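Local coordinates for protein NADPH Quinone Oxidoreductase (Streptococcus mutans, PDB 4F8Y) that probably catalyses the NAD(P)H-dependent reduction of quinones such as menadione, using a bound flavin-adenine dinucleotide as the redox cofactor, at residues 62-67 / 96-101; 2-7 / 68-73; 75-80 / 118-123; 81-86 / 126-131. All coordinates share one frame; numbering follows the deposited sequence.

Contact 1: 62-67 / 96-101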
# COMPACT_ATOMS: atom_id res chain seq x y z
N ALA A 62 -9.36 2.67 -20.05
CA ALA A 62 -10.73 2.16 -20.17
C ALA A 62 -11.27 1.38 -18.97
O ALA A 62 -12.36 1.66 -18.47
CB ALA A 62 -10.86 1.32 -21.44
N GLU A 63 -10.51 0.37 -18.53
CA GLU A 63 -10.93 -0.54 -17.46
C GLU A 63 -11.27 0.21 -16.17
O GLU A 63 -12.09 -0.25 -15.36
CB GLU A 63 -9.84 -1.58 -17.21
CG GLU A 63 -10.16 -2.57 -16.10
CD GLU A 63 -8.98 -3.45 -15.76
OE1 GLU A 63 -7.86 -3.17 -16.25
OE2 GLU A 63 -9.16 -4.42 -15.01
N MET A 64 -10.63 1.36 -15.98
CA MET A 64 -10.77 2.13 -14.75
C MET A 64 -11.87 3.18 -14.82
O MET A 64 -12.10 3.89 -13.84
CB MET A 64 -9.44 2.78 -14.37
CG MET A 64 -8.37 1.80 -13.91
SD MET A 64 -8.85 0.89 -12.42
CE MET A 64 -9.32 -0.70 -13.12
N GLU A 65 -12.53 3.27 -15.96
CA GLU A 65 -13.55 4.30 -16.13
C GLU A 65 -14.72 4.12 -15.17
O GLU A 65 -15.26 5.10 -14.64
CB GLU A 65 -14.07 4.36 -17.56
CG GLU A 65 -15.19 5.37 -17.65
CD GLU A 65 -15.66 5.61 -19.05
OE1 GLU A 65 -15.33 4.81 -19.96
OE2 GLU A 65 -16.38 6.62 -19.24
N LYS A 66 -15.12 2.87 -14.96
CA LYS A 66 -16.17 2.54 -14.01
C LYS A 66 -15.84 3.14 -12.64
O LYS A 66 -16.72 3.68 -11.94
CB LYS A 66 -16.31 1.01 -13.88
CG LYS A 66 -17.50 0.59 -13.05
CD LYS A 66 -17.41 -0.83 -12.54
CE LYS A 66 -18.45 -1.05 -11.45
NZ LYS A 66 -18.63 -2.47 -11.05
N TYR A 67 -14.57 3.04 -12.27
CA TYR A 67 -14.12 3.42 -10.93
C TYR A 67 -13.80 4.92 -10.78
O TYR A 67 -13.91 5.46 -9.68
CB TYR A 67 -12.97 2.52 -10.49
CG TYR A 67 -13.31 1.05 -10.64
CD1 TYR A 67 -14.20 0.42 -9.77
CD2 TYR A 67 -12.77 0.29 -11.67
CE1 TYR A 67 -14.53 -0.91 -9.91
CE2 TYR A 67 -13.10 -1.04 -11.83
CZ TYR A 67 -13.97 -1.64 -10.94
OH TYR A 67 -14.29 -2.96 -11.09
N ILE A 96 -6.08 3.10 -5.44
CA ILE A 96 -5.53 4.45 -5.43
C ILE A 96 -4.59 4.70 -6.60
O ILE A 96 -4.77 5.67 -7.34
CB ILE A 96 -4.77 4.75 -4.11
CG1 ILE A 96 -5.66 4.47 -2.90
CG2 ILE A 96 -4.27 6.18 -4.09
CD1 ILE A 96 -6.99 5.22 -2.94
N ASP A 97 -3.59 3.83 -6.77
CA ASP A 97 -2.63 3.95 -7.87
C ASP A 97 -3.31 4.12 -9.22
O ASP A 97 -2.93 4.98 -10.02
CB ASP A 97 -1.73 2.71 -7.96
CG ASP A 97 -0.79 2.55 -6.80
OD1 ASP A 97 -0.63 3.50 -6.00
OD2 ASP A 97 -0.21 1.46 -6.69
N ARG A 98 -4.31 3.29 -9.50
CA ARG A 98 -4.89 3.26 -10.84
C ARG A 98 -6.02 4.27 -11.06
O ARG A 98 -6.18 4.77 -12.18
CB ARG A 98 -5.37 1.85 -11.17
CG ARG A 98 -4.27 0.83 -11.17
CD ARG A 98 -4.80 -0.44 -11.77
NE ARG A 98 -5.17 -0.24 -13.17
CZ ARG A 98 -5.70 -1.19 -13.94
NH1 ARG A 98 -5.92 -2.39 -13.43
NH2 ARG A 98 -6.01 -0.93 -15.20
N VAL A 99 -6.78 4.56 -10.01
CA VAL A 99 -7.94 5.45 -10.10
C VAL A 99 -7.63 6.93 -9.75
O VAL A 99 -8.06 7.85 -10.46
CB VAL A 99 -9.09 4.93 -9.22
CG1 VAL A 99 -10.29 5.87 -9.28
CG2 VAL A 99 -9.47 3.52 -9.64
N PHE A 100 -6.91 7.15 -8.66
CA PHE A 100 -6.56 8.50 -8.25
C PHE A 100 -5.35 9.00 -9.03
O PHE A 100 -4.27 9.18 -8.47
CB PHE A 100 -6.32 8.56 -6.74
CG PHE A 100 -7.58 8.39 -5.92
CD1 PHE A 100 -8.36 7.24 -6.04
CD2 PHE A 100 -8.00 9.39 -5.04
CE1 PHE A 100 -9.51 7.08 -5.31
CE2 PHE A 100 -9.16 9.24 -4.30
CZ PHE A 100 -9.92 8.08 -4.43
N VAL A 101 -5.53 9.23 -10.33
CA VAL A 101 -4.42 9.53 -11.22
C VAL A 101 -4.32 11.02 -11.58
O VAL A 101 -5.27 11.77 -11.39
CB VAL A 101 -4.48 8.69 -12.53
CG1 VAL A 101 -4.27 7.21 -12.23
CG2 VAL A 101 -5.81 8.90 -13.23
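Glu-63 holds its CG opposite the backbone N (chi1 179°) and runs on extended, while Arg-98 bends at chi3 (63°); together these torsions bring carboxylate and guanidinium to the same place. The salt bridge rests on one hydrogen bond, Arg-98 NH2 to Glu-63 OE1 at 3.1 Å. The oxygen lies near the guanidinium plane, but it is met from well above its own carboxylate plane, and the two planes stand 78° apart, so this is not the flat two-pronged pairing of the two groups. NH1 turns elsewhere, to the carbonyl O of Asp-44. Met-64, folded at chi2 and chi3, crosses Arg-98 at about a right angle and sets its methyl on the guanidinium face, CE lying 3.7 Å from CZ of Arg-98 and over the centre of the group. Residues 62-65 form a type I beta turn leading into helix 65-73, and residues 96-99 close helix 90-99; in this flavodoxin-like fold the contact therefore joins the beginning of one helix to the end of another. Away from the charged pair the contact is apolar. Val-99 points CG2 between two residues, 3.9 Å from SD of Met-64 and 3.7 Å from CB of Tyr-67, and its CG1 rests against the Tyr-67 carbonyl O. Only the root of Tyr-67 takes part; its ring turns off to meet Phe-43 edge-to-face and its OH bonds Glu-41. Just past Val-99, Phe-100 leaves helical geometry and centres an inverse gamma turn, with its ring packed on Trp-85 of the second subunit.

Contact 2: 2-7 / 68-73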
# COMPACT_ATOMS: atom_id res chain seq x y z
N LYS A 2 -24.55 11.37 -1.82
CA LYS A 2 -24.09 10.15 -2.47
C LYS A 2 -22.88 9.57 -1.73
O LYS A 2 -21.86 10.24 -1.57
CB LYS A 2 -23.77 10.43 -3.94
CG LYS A 2 -25.00 10.86 -4.75
CD LYS A 2 -24.64 11.34 -6.14
CE LYS A 2 -24.16 12.80 -6.14
NZ LYS A 2 -23.41 13.17 -7.39
N ILE A 3 -23.01 8.34 -1.25
CA ILE A 3 -21.97 7.71 -0.44
C ILE A 3 -21.39 6.49 -1.12
O ILE A 3 -22.11 5.55 -1.44
CB ILE A 3 -22.49 7.30 0.96
CG1 ILE A 3 -23.08 8.52 1.69
CG2 ILE A 3 -21.39 6.65 1.79
CD1 ILE A 3 -23.24 8.34 3.18
N LEU A 4 -20.08 6.51 -1.37
CA LEU A 4 -19.41 5.34 -1.91
C LEU A 4 -18.60 4.66 -0.80
O LEU A 4 -17.66 5.26 -0.26
CB LEU A 4 -18.52 5.71 -3.10
CG LEU A 4 -17.69 4.59 -3.73
CD1 LEU A 4 -18.52 3.71 -4.65
CD2 LEU A 4 -16.49 5.16 -4.48
N ILE A 5 -18.98 3.44 -0.45
CA ILE A 5 -18.19 2.63 0.48
C ILE A 5 -17.23 1.80 -0.35
O ILE A 5 -17.66 0.98 -1.17
CB ILE A 5 -19.07 1.65 1.31
CG1 ILE A 5 -20.18 2.39 2.08
CG2 ILE A 5 -18.21 0.83 2.27
CD1 ILE A 5 -21.40 1.53 2.37
N VAL A 6 -15.93 2.00 -0.18
CA VAL A 6 -14.93 1.12 -0.78
C VAL A 6 -14.49 0.09 0.26
O VAL A 6 -13.88 0.45 1.27
CB VAL A 6 -13.72 1.90 -1.35
CG1 VAL A 6 -12.80 0.96 -2.10
CG2 VAL A 6 -14.20 3.01 -2.26
N TYR A 7 -14.81 -1.17 0.01
CA TYR A 7 -14.62 -2.24 0.99
C TYR A 7 -13.56 -3.26 0.54
O TYR A 7 -13.55 -3.71 -0.62
CB TYR A 7 -15.97 -2.92 1.28
CG TYR A 7 -15.88 -4.30 1.90
CD1 TYR A 7 -15.75 -4.47 3.28
CD2 TYR A 7 -15.96 -5.45 1.11
CE1 TYR A 7 -15.68 -5.73 3.85
CE2 TYR A 7 -15.88 -6.71 1.67
CZ TYR A 7 -15.75 -6.85 3.04
OH TYR A 7 -15.67 -8.11 3.60
N ARG A 68 -13.43 5.58 -11.87
CA ARG A 68 -13.33 7.04 -11.86
C ARG A 68 -14.72 7.64 -11.68
O ARG A 68 -14.92 8.56 -10.88
CB ARG A 68 -12.73 7.57 -13.16
CG ARG A 68 -11.23 7.36 -13.30
CD ARG A 68 -10.65 8.17 -14.45
NE ARG A 68 -11.17 7.76 -15.75
CZ ARG A 68 -10.67 6.76 -16.48
NH1 ARG A 68 -9.62 6.07 -16.05
NH2 ARG A 68 -11.22 6.46 -17.65
N ASP A 69 -15.68 7.12 -12.42
CA ASP A 69 -17.04 7.66 -12.40
C ASP A 69 -17.72 7.51 -11.04
O ASP A 69 -18.51 8.37 -10.64
CB ASP A 69 -17.89 7.01 -13.50
CG ASP A 69 -17.55 7.52 -14.88
OD1 ASP A 69 -16.90 8.58 -14.98
OD2 ASP A 69 -17.93 6.86 -15.87
N LEU A 70 -17.41 6.42 -10.33
CA LEU A 70 -17.89 6.21 -8.95
C LEU A 70 -17.34 7.29 -8.00
O LEU A 70 -18.08 7.91 -7.22
CB LEU A 70 -17.50 4.81 -8.45
CG LEU A 70 -18.38 3.61 -8.84
CD1 LEU A 70 -17.71 2.31 -8.44
CD2 LEU A 70 -19.78 3.72 -8.21
N VAL A 71 -16.03 7.53 -8.09
CA VAL A 71 -15.41 8.59 -7.29
C VAL A 71 -16.03 9.96 -7.57
O VAL A 71 -16.35 10.68 -6.64
CB VAL A 71 -13.89 8.65 -7.50
CG1 VAL A 71 -13.31 9.90 -6.84
CG2 VAL A 71 -13.24 7.39 -6.94
N THR A 72 -16.21 10.29 -8.84
CA THR A 72 -16.77 11.59 -9.22
C THR A 72 -18.20 11.75 -8.69
O THR A 72 -18.60 12.83 -8.26
CB THR A 72 -16.77 11.78 -10.75
OG1 THR A 72 -15.42 11.72 -11.25
CG2 THR A 72 -17.41 13.12 -11.13
N TRP A 73 -18.95 10.67 -8.75
CA TRP A 73 -20.34 10.64 -8.31
C TRP A 73 -20.47 10.90 -6.79
O TRP A 73 -21.31 11.68 -6.34
CB TRP A 73 -20.96 9.30 -8.73
CG TRP A 73 -22.26 8.89 -8.10
CD1 TRP A 73 -23.52 9.12 -8.57
CD2 TRP A 73 -22.42 8.12 -6.89
NE1 TRP A 73 -24.45 8.57 -7.73
CE2 TRP A 73 -23.80 7.95 -6.69
CE3 TRP A 73 -21.52 7.58 -5.96
CZ2 TRP A 73 -24.31 7.25 -5.60
CZ3 TRP A 73 -22.04 6.89 -4.87
CH2 TRP A 73 -23.42 6.73 -4.70
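Lys-2 runs obliquely over one face of the Trp-73 indole, pinning the first strand of the flavodoxin-like alpha/beta sandwich to the last turn of helix 65-73, which covers one side of the parallel sheet. Strand 2-7 and the helix segment run at 135° to one another, 8.5 Å apart at their axes' closest approach. Trp-73 swings its CG opposite the backbone N, and this chi1 of 165° turns the indole so that one face receives the lysine chain. CB and CG of Lys-2 lie over the six-membered part near CZ2 and CE2; CD sits over the five-membered ring, 3.5 Å from its centroid, in a CH-pi contact. The bend at chi3 (-81°) then carries the ammonium past the ring, leaving NZ off-centre, 4.7 Å from the same centroid, as a cation-pi partner. The far rim of the indole reaches the strand backbone: CZ3 of Trp-73 is 3.7 Å from the carbonyl O of Ile-3, which lies at the ring edge near its plane. One turn earlier in the helix, Leu-70 meets Leu-4 at about a right angle, their methyls CD2 and CD1 3.8 Å apart. Leu-4 also packs on Leu-77 of the next strand, and the N of Lys-2 bonds Asp-75. NZ of Lys-2 finishes on the backbone carbonyl of Trp-73 itself, 2.8 Å from O, in the carbonyl plane and on a lone pair.

Contact 3: 75-80 / 118-123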
# COMPACT_ATOMS: atom_id res chain seq x y z
N ASP A 75 -20.24 12.02 -2.90
CA ASP A 75 -20.01 13.19 -2.06
C ASP A 75 -19.18 12.75 -0.86
O ASP A 75 -18.40 13.54 -0.31
CB ASP A 75 -21.33 13.80 -1.56
CG ASP A 75 -22.23 14.27 -2.68
OD1 ASP A 75 -21.73 14.96 -3.59
OD2 ASP A 75 -23.44 13.94 -2.66
N HIS A 76 -19.35 11.50 -0.45
CA HIS A 76 -18.70 10.95 0.75
C HIS A 76 -18.23 9.51 0.51
O HIS A 76 -18.99 8.66 0.06
CB HIS A 76 -19.66 11.02 1.95
CG HIS A 76 -19.04 10.63 3.25
ND1 HIS A 76 -18.31 11.51 4.02
CD2 HIS A 76 -19.06 9.46 3.94
CE1 HIS A 76 -17.90 10.90 5.12
NE2 HIS A 76 -18.34 9.66 5.10
N LEU A 77 -16.95 9.25 0.81
CA LEU A 77 -16.38 7.92 0.64
C LEU A 77 -16.05 7.30 1.99
O LEU A 77 -15.38 7.91 2.82
CB LEU A 77 -15.11 7.97 -0.22
CG LEU A 77 -15.26 8.48 -1.65
CD1 LEU A 77 -15.05 9.98 -1.73
CD2 LEU A 77 -14.28 7.76 -2.54
N ILE A 78 -16.52 6.08 2.21
CA ILE A 78 -16.16 5.35 3.42
C ILE A 78 -15.19 4.24 3.02
O ILE A 78 -15.53 3.40 2.20
CB ILE A 78 -17.40 4.76 4.13
CG1 ILE A 78 -18.44 5.86 4.40
CG2 ILE A 78 -16.99 4.06 5.41
CD1 ILE A 78 -19.81 5.35 4.87
N PHE A 79 -13.98 4.26 3.58
CA PHE A 79 -13.01 3.20 3.32
C PHE A 79 -12.98 2.19 4.48
O PHE A 79 -12.73 2.57 5.62
CB PHE A 79 -11.61 3.77 3.08
CG PHE A 79 -11.49 4.59 1.82
CD1 PHE A 79 -11.13 3.99 0.62
CD2 PHE A 79 -11.73 5.95 1.83
CE1 PHE A 79 -11.01 4.75 -0.55
CE2 PHE A 79 -11.62 6.71 0.67
CZ PHE A 79 -11.26 6.11 -0.51
N ILE A 80 -13.23 0.92 4.17
CA ILE A 80 -13.17 -0.15 5.18
C ILE A 80 -12.11 -1.19 4.83
O ILE A 80 -12.21 -1.86 3.80
CB ILE A 80 -14.54 -0.87 5.32
CG1 ILE A 80 -15.64 0.11 5.73
CG2 ILE A 80 -14.44 -2.04 6.31
CD1 ILE A 80 -17.03 -0.47 5.66
N GLN A 118 -12.44 18.14 -4.71
CA GLN A 118 -13.12 19.07 -3.81
C GLN A 118 -14.62 18.79 -3.73
O GLN A 118 -15.21 18.31 -4.69
CB GLN A 118 -12.88 20.51 -4.25
CG GLN A 118 -13.15 20.76 -5.74
CD GLN A 118 -11.95 20.44 -6.63
OE1 GLN A 118 -10.84 20.24 -6.13
NE2 GLN A 118 -12.17 20.41 -7.94
N GLY A 119 -15.21 19.08 -2.58
CA GLY A 119 -16.63 18.84 -2.37
C GLY A 119 -16.90 17.47 -1.80
O GLY A 119 -18.05 17.10 -1.56
N LYS A 120 -15.84 16.71 -1.58
CA LYS A 120 -15.96 15.37 -1.01
C LYS A 120 -15.34 15.28 0.38
O LYS A 120 -14.42 16.02 0.70
CB LYS A 120 -15.33 14.32 -1.94
CG LYS A 120 -16.00 14.26 -3.30
CD LYS A 120 -15.36 13.22 -4.20
CE LYS A 120 -15.41 13.65 -5.66
NZ LYS A 120 -16.81 13.86 -6.13
N SER A 121 -15.90 14.39 1.19
CA SER A 121 -15.36 14.06 2.50
C SER A 121 -15.19 12.55 2.59
O SER A 121 -15.56 11.82 1.68
CB SER A 121 -16.28 14.57 3.61
OG SER A 121 -17.63 14.30 3.32
N ALA A 122 -14.61 12.07 3.69
CA ALA A 122 -14.35 10.64 3.79
C ALA A 122 -14.32 10.13 5.22
O ALA A 122 -14.13 10.89 6.17
CB ALA A 122 -13.05 10.27 3.07
N TRP A 123 -14.49 8.82 5.36
CA TRP A 123 -14.38 8.15 6.63
C TRP A 123 -13.55 6.91 6.35
O TRP A 123 -13.83 6.17 5.41
CB TRP A 123 -15.77 7.76 7.14
CG TRP A 123 -15.83 7.12 8.50
CD1 TRP A 123 -14.90 7.21 9.50
CD2 TRP A 123 -16.90 6.34 9.02
NE1 TRP A 123 -15.32 6.51 10.60
CE2 TRP A 123 -16.55 5.96 10.33
CE3 TRP A 123 -18.13 5.91 8.51
CZ2 TRP A 123 -17.38 5.19 11.14
CZ3 TRP A 123 -18.95 5.13 9.30
CH2 TRP A 123 -18.57 4.78 10.60
O HOH W 1 -19.65 16.64 -3.52
O HOH W 2 -19.22 16.00 1.47
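Strands 76-80 and 120-123 run parallel, tilted by 21° with axes 4.6 Å apart at closest approach, and their backbones alternate as donor and acceptor: Ser-121 N to Asp-75 O, Leu-77 N to Ser-121 O, Trp-123 N to Leu-77 O and Phe-79 N to Trp-123 O. The last of these is the shortest, 2.6 Å between N of Phe-79 and O of Trp-123. On the face carrying His-76, Ile-78, Ser-121 and Trp-123, the imidazole leans over the neighbouring strand. Its ND1 hydrogen-bonds OG of Ser-121 at 3.0 Å, the hydroxyl lying in the ring plane; chi1 of 44° places OG between the serine's backbone N and carbonyl carbon, facing the ring. NE2 of His-76 approaches CB of Trp-123 and is buried without a polar partner. Strands 76-82 and 120-127 are neighbours in the five-stranded parallel sheet, order 2-1-3-4-5, of the flavodoxin-like fold, with strand 2-7 beyond the first and strand 155-163 beyond the second. The indole of Trp-123 lies beside Ile-78, CE3 3.8 Å from CG2, and its NE1 bonds Thr-161. On the face carrying Leu-77 and Ala-122, Leu-77 loosely touches the Lys-120 chain, whose NZ goes to the carbonyls of Ala-74 and Thr-72. Where the two strands begin, one water donates both to OD1 of Asp-75 and to the carbonyl O of Gly-119, at 2.7 Å and 2.6 Å, while another links the Asp-75 carbonyl to OG of Ser-121.

Contact 4: 81-86 / 126-131. With FAD (flavin-adenine dinucleotide), chain E; VK3 (menadione), chain H.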
# COMPACT_ATOMS: atom_id res chain seq x y z
N PHE A 81 -11.09 -1.33 5.68
CA PHE A 81 -10.03 -2.30 5.41
C PHE A 81 -9.22 -2.74 6.64
O PHE A 81 -9.11 -1.98 7.61
CB PHE A 81 -9.07 -1.78 4.31
CG PHE A 81 -8.39 -0.48 4.64
CD1 PHE A 81 -7.17 -0.47 5.30
CD2 PHE A 81 -8.95 0.73 4.27
CE1 PHE A 81 -6.54 0.73 5.60
CE2 PHE A 81 -8.32 1.93 4.56
CZ PHE A 81 -7.11 1.93 5.23
N PRO A 82 -8.67 -3.97 6.60
CA PRO A 82 -7.69 -4.40 7.62
C PRO A 82 -6.34 -3.76 7.34
O PRO A 82 -6.00 -3.56 6.17
CB PRO A 82 -7.56 -5.91 7.41
CG PRO A 82 -8.31 -6.25 6.17
CD PRO A 82 -8.84 -4.99 5.55
N ILE A 83 -5.59 -3.45 8.38
CA ILE A 83 -4.21 -3.05 8.22
C ILE A 83 -3.38 -4.28 7.85
O ILE A 83 -3.34 -5.25 8.61
CB ILE A 83 -3.65 -2.42 9.51
CG1 ILE A 83 -4.29 -1.05 9.75
CG2 ILE A 83 -2.13 -2.26 9.42
CD1 ILE A 83 -4.21 -0.12 8.56
N TRP A 84 -2.75 -4.25 6.67
CA TRP A 84 -1.76 -5.28 6.31
C TRP A 84 -0.39 -4.62 6.13
O TRP A 84 -0.21 -3.72 5.30
CB TRP A 84 -2.14 -6.03 5.02
CG TRP A 84 -3.36 -6.91 5.12
CD1 TRP A 84 -4.04 -7.27 6.25
CD2 TRP A 84 -4.03 -7.56 4.03
NE1 TRP A 84 -5.10 -8.10 5.93
CE2 TRP A 84 -5.11 -8.29 4.58
CE3 TRP A 84 -3.82 -7.59 2.65
CZ2 TRP A 84 -5.98 -9.03 3.78
CZ3 TRP A 84 -4.68 -8.33 1.86
CH2 TRP A 84 -5.75 -9.04 2.43
N TRP A 85 0.59 -5.06 6.92
CA TRP A 85 1.91 -4.44 6.92
C TRP A 85 1.88 -2.91 6.97
O TRP A 85 2.45 -2.23 6.11
CB TRP A 85 2.74 -4.98 5.74
CG TRP A 85 3.01 -6.45 5.89
CD1 TRP A 85 2.43 -7.46 5.18
CD2 TRP A 85 3.89 -7.07 6.84
NE1 TRP A 85 2.92 -8.68 5.62
CE2 TRP A 85 3.82 -8.46 6.63
CE3 TRP A 85 4.74 -6.57 7.83
CZ2 TRP A 85 4.57 -9.37 7.38
CZ3 TRP A 85 5.49 -7.48 8.57
CH2 TRP A 85 5.39 -8.86 8.34
N SER A 86 1.19 -2.39 7.99
CA SER A 86 1.14 -0.96 8.33
C SER A 86 0.31 -0.10 7.37
O SER A 86 0.23 1.11 7.55
CB SER A 86 2.56 -0.40 8.43
OG SER A 86 3.36 -1.23 9.24
N THR A 126 -10.52 1.34 10.03
CA THR A 126 -9.42 0.39 10.04
C THR A 126 -9.56 -0.63 11.17
O THR A 126 -10.15 -0.35 12.22
CB THR A 126 -8.04 1.10 10.20
OG1 THR A 126 -8.19 2.28 10.98
CG2 THR A 126 -7.47 1.49 8.86
N THR A 127 -9.02 -1.82 10.94
CA THR A 127 -8.86 -2.84 11.97
C THR A 127 -7.38 -3.25 12.03
O THR A 127 -6.69 -3.29 11.01
CB THR A 127 -9.79 -4.05 11.71
OG1 THR A 127 -9.52 -4.62 10.41
CG2 THR A 127 -11.24 -3.62 11.76
N HIS A 128 -6.88 -3.54 13.23
CA HIS A 128 -5.52 -4.08 13.38
C HIS A 128 -5.27 -4.59 14.81
O HIS A 128 -6.13 -4.44 15.68
CB HIS A 128 -4.46 -3.05 12.97
CG HIS A 128 -4.50 -1.78 13.76
ND1 HIS A 128 -3.93 -1.66 15.01
CD2 HIS A 128 -5.04 -0.57 13.47
CE1 HIS A 128 -4.13 -0.44 15.46
NE2 HIS A 128 -4.80 0.25 14.55
N ASN A 129 -4.10 -5.19 15.04
CA ASN A 129 -3.77 -5.81 16.33
C ASN A 129 -2.83 -5.01 17.23
O ASN A 129 -2.39 -5.51 18.27
CB ASN A 129 -3.14 -7.18 16.09
CG ASN A 129 -4.15 -8.22 15.74
OD1 ASN A 129 -5.26 -8.21 16.27
ND2 ASN A 129 -3.78 -9.13 14.86
N THR A 130 -2.52 -3.77 16.83
CA THR A 130 -1.58 -2.91 17.55
C THR A 130 -2.32 -2.05 18.58
O THR A 130 -3.44 -1.59 18.32
CB THR A 130 -0.80 -2.01 16.55
OG1 THR A 130 -0.21 -2.83 15.54
CG2 THR A 130 0.30 -1.22 17.24
N PRO A 131 -1.71 -1.85 19.77
CA PRO A 131 -2.27 -0.98 20.82
C PRO A 131 -2.50 0.46 20.35
O PRO A 131 -1.73 0.98 19.57
CB PRO A 131 -1.20 -1.02 21.91
CG PRO A 131 -0.54 -2.34 21.74
CD PRO A 131 -0.53 -2.59 20.25
PA FAD E . -11.13 -11.82 11.21
O1A FAD E . -9.89 -12.90 11.25
O2A FAD E . -12.00 -12.10 10.07
O5B FAD E . -11.98 -11.90 12.60
C5B FAD E . -11.37 -11.47 13.79
C4B FAD E . -12.16 -11.81 15.04
O4B FAD E . -13.50 -11.23 15.14
C3B FAD E . -12.44 -13.35 15.26
O3B FAD E . -12.10 -13.94 16.48
C2B FAD E . -13.86 -13.51 14.75
O2B FAD E . -14.51 -14.73 14.98
C1B FAD E . -14.44 -12.26 15.29
N9A FAD E . -15.73 -11.87 14.73
C8A FAD E . -16.19 -12.05 13.49
N7A FAD E . -17.46 -11.50 13.41
C5A FAD E . -17.77 -10.98 14.64
C6A FAD E . -18.88 -10.33 15.12
N6A FAD E . -20.02 -10.10 14.24
N1A FAD E . -18.92 -9.92 16.39
C2A FAD E . -17.87 -10.13 17.22
N3A FAD E . -16.77 -10.78 16.75
C4A FAD E . -16.73 -11.19 15.46
N1 FAD E . -2.16 -5.94 12.32
C2 FAD E . -1.13 -5.15 13.14
O2 FAD E . -1.65 -4.35 14.15
N3 FAD E . -0.13 -4.42 12.21
C4 FAD E . 0.44 -5.12 10.90
O4 FAD E . 0.96 -4.22 9.97
C4X FAD E . -0.53 -6.12 10.25
N5 FAD E . -0.21 -6.83 9.02
C5X FAD E . -1.01 -7.94 8.54
C6 FAD E . -0.66 -8.50 7.28
C7 FAD E . -1.39 -9.54 6.79
C7M FAD E . -1.03 -10.14 5.43
C8 FAD E . -2.43 -10.03 7.50
C8M FAD E . -3.26 -11.19 6.94
C9 FAD E . -2.76 -9.49 8.71
C9A FAD E . -2.01 -8.41 9.23
N10 FAD E . -2.39 -7.86 10.51
C10 FAD E . -1.68 -6.72 11.11
C1' FAD E . -3.61 -8.29 11.16
C2' FAD E . -4.91 -7.65 10.67
O2' FAD E . -4.96 -6.25 10.70
C3' FAD E . -6.13 -8.32 11.28
O3' FAD E . -6.17 -9.70 11.05
C4' FAD E . -7.40 -7.63 10.83
O4' FAD E . -7.34 -6.24 10.90
C5' FAD E . -8.64 -8.16 11.50
O5' FAD E . -9.78 -7.93 10.74
P FAD E . -10.39 -9.24 9.97
O1P FAD E . -11.81 -8.81 9.25
O2P FAD E . -9.41 -9.73 8.99
O3P FAD E . -10.52 -10.30 11.22
C1K VK3 H . 1.96 -8.69 10.97
O1K VK3 H . 1.98 -9.51 9.84
C2K VK3 H . 2.98 -7.60 11.12
C3K VK3 H . 2.97 -6.80 12.24
C4K VK3 H . 1.99 -7.01 13.25
O4K VK3 H . 2.02 -6.18 14.40
C5K VK3 H . 1.01 -8.05 13.11
C6K VK3 H . 0.03 -8.28 14.10
C7K VK3 H . -0.90 -9.27 13.95
C8K VK3 H . -0.89 -10.13 12.74
C9K VK3 H . 0.06 -9.92 11.78
C10 VK3 H . 1.02 -8.89 11.93
C11 VK3 H . 4.02 -5.70 12.42
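Ile-83 and Thr-127, one from each segment, both bond the ribityl chain of the same FAD: the Ile-83 carbonyl accepts from O2', and OG1 of Thr-127 hydrogen-bonds O4'. The two are also joined directly, Ile-83 N to Thr-127 O at 2.9 Å, just after the last bridge of the strand pair, Pro-82 with Thr-127. The preceding bond, Thr-127 N to Phe-81 O, is weak. Beside it the methyl CG2 of Thr-126 touches both the phenyl of Phe-81 and the end of Ile-83, 3.5 Å from CE1 of the former and 3.6 Å from CD1 of the latter. These are the carboxy ends of two parallel strands, where flavodoxin-like proteins characteristically bind flavin, and the loops that follow bond the rim of the isoalloxazine. From one loop, Trp-85 N donates to N5 of FAD at 2.9 Å and Ser-86 N to O4. From the other, O2 of FAD receives Asn-129 N and the hydroxyl of Thr-130, whose OG1 is only 2.5 Å away and also hydrogen-bonds Tyr-141. The His-128 ring, set by chi1 of 60°, lies alongside Ile-83; its ND1 accepts Thr-130 N in the ring plane. Trp-84 lays a ring face against the dimethylbenzene end of the flavin, CD1 3.4 Å from C8 of FAD. Menadione lies parallel to the flavin, over its face, with Trp-85 offering a ring face to its O1K and C2K; Asn-129 lies beside it, while its ND2 hydrogen-bonds Glu-167. Arg-55 of the second subunit also bonds the FAD.

Overall arrangement
All four contacts belong to one flavodoxin-like domain. Contacts 3 and 4 follow the same strand pair, 76-82 with 120-127, their centres about 20 Å apart: one at its start, the other at the flavin-binding end. Contact 2, centred about 8 Å from contact 3, sets helix 65-73 against neighbouring strand 2-7, and backbone bonds between strands 2-7 and 76-82 connect the two. Contact 1 uses the beginning of that helix and touches contact 2 through Val-99 and Val-71. Along the chain contact 2 closes before contacts 3 and 4 open, whereas contact 1 alternates with each of the others. Contacts 1 and 4, about 25 Å apart, both reach the second subunit, consistent with a cofactor site at the dimer interface.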